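Local coordinates for conserved uncharacterized protein (predicted phosphoesterase COG0622) (Streptococcus pneumoniae, PDB 3CK2), which is uncharacterised but probably acts as a metal-dependent phosphoesterase of the calcineurin-like superfamily, holding two manganese ions, at residues A[49-54]-A[65-70]. Numbering follows the deposited sequence.
Sequences PLWEGI and AGYPER
Trp51 and Tyr67 reach for each other from two loops whose backbones stay well apart, the CA atoms of the pair being 10.9 Å from one another. The phenol presents its edge to the face of the indole's five-membered ring in an offset edge-to-face pair, with planes at 86° and centroids 5.5 Å apart. Leading that edge is the hydroxyl: Tyr67 OH lies 2.9 Å from Trp51 NE1 and 3.4 Å from Trp51 CZ2. The N-H does not aim straight at this oxygen; the bond is weak, bent to 123°, because the hydroxyl sits obliquely to the indole. Each polar end has a further partner: Trp51 NE1 bonds to the carbonyl of Arg45, which would help set the turn of the indole, and Tyr67 OH to that of Leu44, which anchors the hydroxyl without by itself stopping the phenol ring from turning about its own axis. In this calcineurin-like phosphoesterase fold, strand 54-56 is an outer strand of its sheet, and the two loops flank it in sequence; Val56 from that strand touches both rings. Behind the hydroxyl, Tyr67 CE1 meets Trp51 CE2 at 4.1 Å. Each CG stands anti to its own carbonyl carbon (chi1 -71° in Tyr67), which sends the two side chains across the gap. The tyrosine side chain is about 12 Å from a bound manganese, while the indole makes a further edge-to-face pair with His38.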
ATOM      1  N   PRO A  49      -5.289  -7.590  17.227  1.00 24.85           N
ATOM      2  CA  PRO A  49      -4.256  -8.579  16.907  1.00 24.72           C
ATOM      3  C   PRO A  49      -4.156  -8.906  15.431  1.00 24.55           C
ATOM      4  O   PRO A  49      -3.198  -9.541  15.031  1.00 24.95           O
ATOM      5  CB  PRO A  49      -4.663  -9.807  17.723  1.00 24.80           C
ATOM      6  CG  PRO A  49      -6.112  -9.634  17.995  1.00 25.33           C
ATOM      7  CD  PRO A  49      -6.404  -8.172  18.005  1.00 24.49           C
ATOM      8  N   LEU A  50      -5.120  -8.448  14.629  1.00 25.08           N
ATOM      9  CA  LEU A  50      -5.052  -8.519  13.163  1.00 24.88           C
ATOM     10  C   LEU A  50      -3.880  -7.728  12.567  1.00 24.90           C
ATOM     11  O   LEU A  50      -3.464  -7.987  11.429  1.00 25.22           O
ATOM     12  CB  LEU A  50      -6.379  -8.034  12.558  1.00 25.16           C
ATOM     13  CG  LEU A  50      -7.622  -8.862  12.969  1.00 25.90           C
ATOM     14  CD1 LEU A  50      -8.883  -8.299  12.273  1.00 24.72           C
ATOM     15  CD2 LEU A  50      -7.454 -10.404  12.718  1.00 23.42           C
ATOM     16  N   TRP A  51      -3.322  -6.792  13.336  1.00 24.34           N
ATOM     17  CA  TRP A  51      -2.229  -5.971  12.841  1.00 24.35           C
ATOM     18  C   TRP A  51      -0.855  -6.575  13.065  1.00 24.17           C
ATOM     19  O   TRP A  51       0.143  -5.957  12.674  1.00 24.30           O
ATOM     20  CB  TRP A  51      -2.256  -4.580  13.460  1.00 24.11           C
ATOM     21  CG  TRP A  51      -3.466  -3.777  13.109  1.00 25.37           C
ATOM     22  CD1 TRP A  51      -4.326  -3.153  13.991  1.00 25.22           C
ATOM     23  CD2 TRP A  51      -3.999  -3.536  11.797  1.00 24.62           C
ATOM     24  NE1 TRP A  51      -5.336  -2.519  13.299  1.00 25.29           N
ATOM     25  CE2 TRP A  51      -5.153  -2.723  11.956  1.00 24.83           C
ATOM     26  CE3 TRP A  51      -3.614  -3.909  10.508  1.00 22.91           C
ATOM     27  CZ2 TRP A  51      -5.905  -2.274  10.873  1.00 25.09           C
ATOM     28  CZ3 TRP A  51      -4.361  -3.470   9.447  1.00 24.55           C
ATOM     29  CH2 TRP A  51      -5.502  -2.659   9.633  1.00 24.59           C
ATOM     30  N   GLU A  52      -0.793  -7.735  13.707  1.00 23.76           N
ATOM     31  CA  GLU A  52       0.490  -8.411  13.934  1.00 23.65           C
ATOM     32  C   GLU A  52       1.038  -8.855  12.589  1.00 23.12           C
ATOM     33  O   GLU A  52       0.367  -9.583  11.854  1.00 23.46           O
ATOM     34  CB  GLU A  52       0.351  -9.650  14.842  1.00 24.19           C
ATOM     35  CG  GLU A  52      -0.143  -9.398  16.256  0.30 23.07           C
ATOM     36  CD  GLU A  52      -0.735 -10.652  16.887  0.30 22.41           C
ATOM     37  OE1 GLU A  52      -1.299 -11.496  16.158  0.30 19.49           O
ATOM     38  OE2 GLU A  52      -0.647 -10.786  18.115  0.30 19.97           O
ATOM     39  N   GLY A  53       2.248  -8.394  12.281  1.00 22.88           N
ATOM     40  CA  GLY A  53       2.914  -8.635  11.002  1.00 23.02           C
ATOM     41  C   GLY A  53       2.672  -7.566   9.925  1.00 23.19           C
ATOM     42  O   GLY A  53       3.316  -7.608   8.859  1.00 23.11           O
ATOM     43  N   ILE A  54       1.779  -6.600  10.205  1.00 22.55           N
ATOM     44  CA  ILE A  54       1.347  -5.613   9.213  1.00 22.46           C
ATOM     45  C   ILE A  54       1.807  -4.203   9.575  1.00 22.78           C
ATOM     46  O   ILE A  54       1.710  -3.820  10.731  1.00 23.36           O
ATOM     47  CB  ILE A  54      -0.211  -5.601   9.043  1.00 22.24           C
ATOM     48  CG1 ILE A  54      -0.726  -6.983   8.613  1.00 20.38           C
ATOM     49  CG2 ILE A  54      -0.632  -4.513   8.038  1.00 21.02           C
ATOM     50  CD1 ILE A  54      -2.234  -7.054   8.545  1.00 21.29           C
ATOM     51  N   ALA A  65      -7.153   6.734  18.511  1.00 15.22           N
ATOM     52  CA  ALA A  65      -5.755   7.094  18.733  1.00 14.76           C
ATOM     53  C   ALA A  65      -4.872   5.852  18.560  1.00 14.53           C
ATOM     54  O   ALA A  65      -5.273   4.715  18.889  1.00 14.94           O
ATOM     55  CB  ALA A  65      -5.581   7.708  20.150  1.00 13.52           C
ATOM     56  N   GLY A  66      -3.669   6.067  18.033  1.00 14.24           N
ATOM     57  CA  GLY A  66      -2.640   5.043  18.020  1.00 14.32           C
ATOM     58  C   GLY A  66      -2.108   4.612  16.669  1.00 14.72           C
ATOM     59  O   GLY A  66      -1.214   3.770  16.611  1.00 14.48           O
ATOM     60  N   TYR A  67      -2.669   5.131  15.581  1.00 14.99           N
ATOM     61  CA  TYR A  67      -2.102   4.870  14.277  1.00 15.40           C
ATOM     62  C   TYR A  67      -1.160   6.012  13.940  1.00 15.77           C
ATOM     63  O   TYR A  67      -1.508   7.178  14.168  1.00 16.29           O
ATOM     64  CB  TYR A  67      -3.173   4.755  13.184  1.00 14.92           C
ATOM     65  CG  TYR A  67      -4.031   3.513  13.220  1.00 14.18           C
ATOM     66  CD1 TYR A  67      -3.498   2.261  12.963  1.00 15.10           C
ATOM     67  CD2 TYR A  67      -5.420   3.613  13.432  1.00 15.92           C
ATOM     68  CE1 TYR A  67      -4.313   1.110  12.966  1.00 15.21           C
ATOM     69  CE2 TYR A  67      -6.242   2.497  13.428  1.00 15.69           C
ATOM     70  CZ  TYR A  67      -5.687   1.237  13.193  1.00 15.11           C
ATOM     71  OH  TYR A  67      -6.514   0.148  13.176  1.00 11.86           O
ATOM     72  N   PRO A  68       0.018   5.695  13.354  1.00 16.17           N
ATOM     73  CA  PRO A  68       0.864   6.795  12.886  1.00 16.69           C
ATOM     74  C   PRO A  68       0.333   7.398  11.574  1.00 16.36           C
ATOM     75  O   PRO A  68      -0.234   6.697  10.735  1.00 16.17           O
ATOM     76  CB  PRO A  68       2.232   6.116  12.672  1.00 16.89           C
ATOM     77  CG  PRO A  68       1.864   4.745  12.230  1.00 16.43           C
ATOM     78  CD  PRO A  68       0.621   4.384  13.058  1.00 15.71           C
ATOM     79  N   GLU A  69       0.530   8.699  11.412  1.00 16.73           N
ATOM     80  CA  GLU A  69       0.253   9.376  10.145  1.00 17.65           C
ATOM     81  C   GLU A  69       1.151   8.946   8.985  1.00 17.45           C
ATOM     82  O   GLU A  69       0.693   8.830   7.859  1.00 17.98           O
ATOM     83  CB  GLU A  69       0.393  10.867  10.312  1.00 17.49           C
ATOM     84  CG  GLU A  69      -0.771  11.447  11.090  1.00 19.46           C
ATOM     85  CD  GLU A  69      -0.619  12.937  11.384  1.00 18.30           C
ATOM     86  OE1 GLU A  69       0.347  13.597  10.909  1.00 19.64           O
ATOM     87  OE2 GLU A  69      -1.502  13.436  12.085  1.00 18.31           O
ATOM     88  N   ARG A  70       2.425   8.743   9.280  1.00 17.42           N
ATOM     89  CA  ARG A  70       3.416   8.302   8.312  1.00 17.41           C
ATOM     90  C   ARG A  70       4.191   7.180   8.925  1.00 17.01           C
ATOM     91  O   ARG A  70       4.378   7.118  10.133  1.00 16.26           O
ATOM     92  CB  ARG A  70       4.413   9.418   7.987  1.00 17.36           C
ATOM     93  CG  ARG A  70       3.816  10.770   7.638  1.00 17.87           C
ATOM     94  CD  ARG A  70       4.907  11.837   7.526  1.00 18.01           C
ATOM     95  NE  ARG A  70       4.319  13.141   7.228  1.00 20.23           N
ATOM     96  CZ  ARG A  70       5.000  14.252   6.882  1.00 23.00           C
ATOM     97  NH1 ARG A  70       6.329  14.263   6.755  1.00 22.75           N
ATOM     98  NH2 ARG A  70       4.338  15.380   6.641  1.00 22.04           N
TER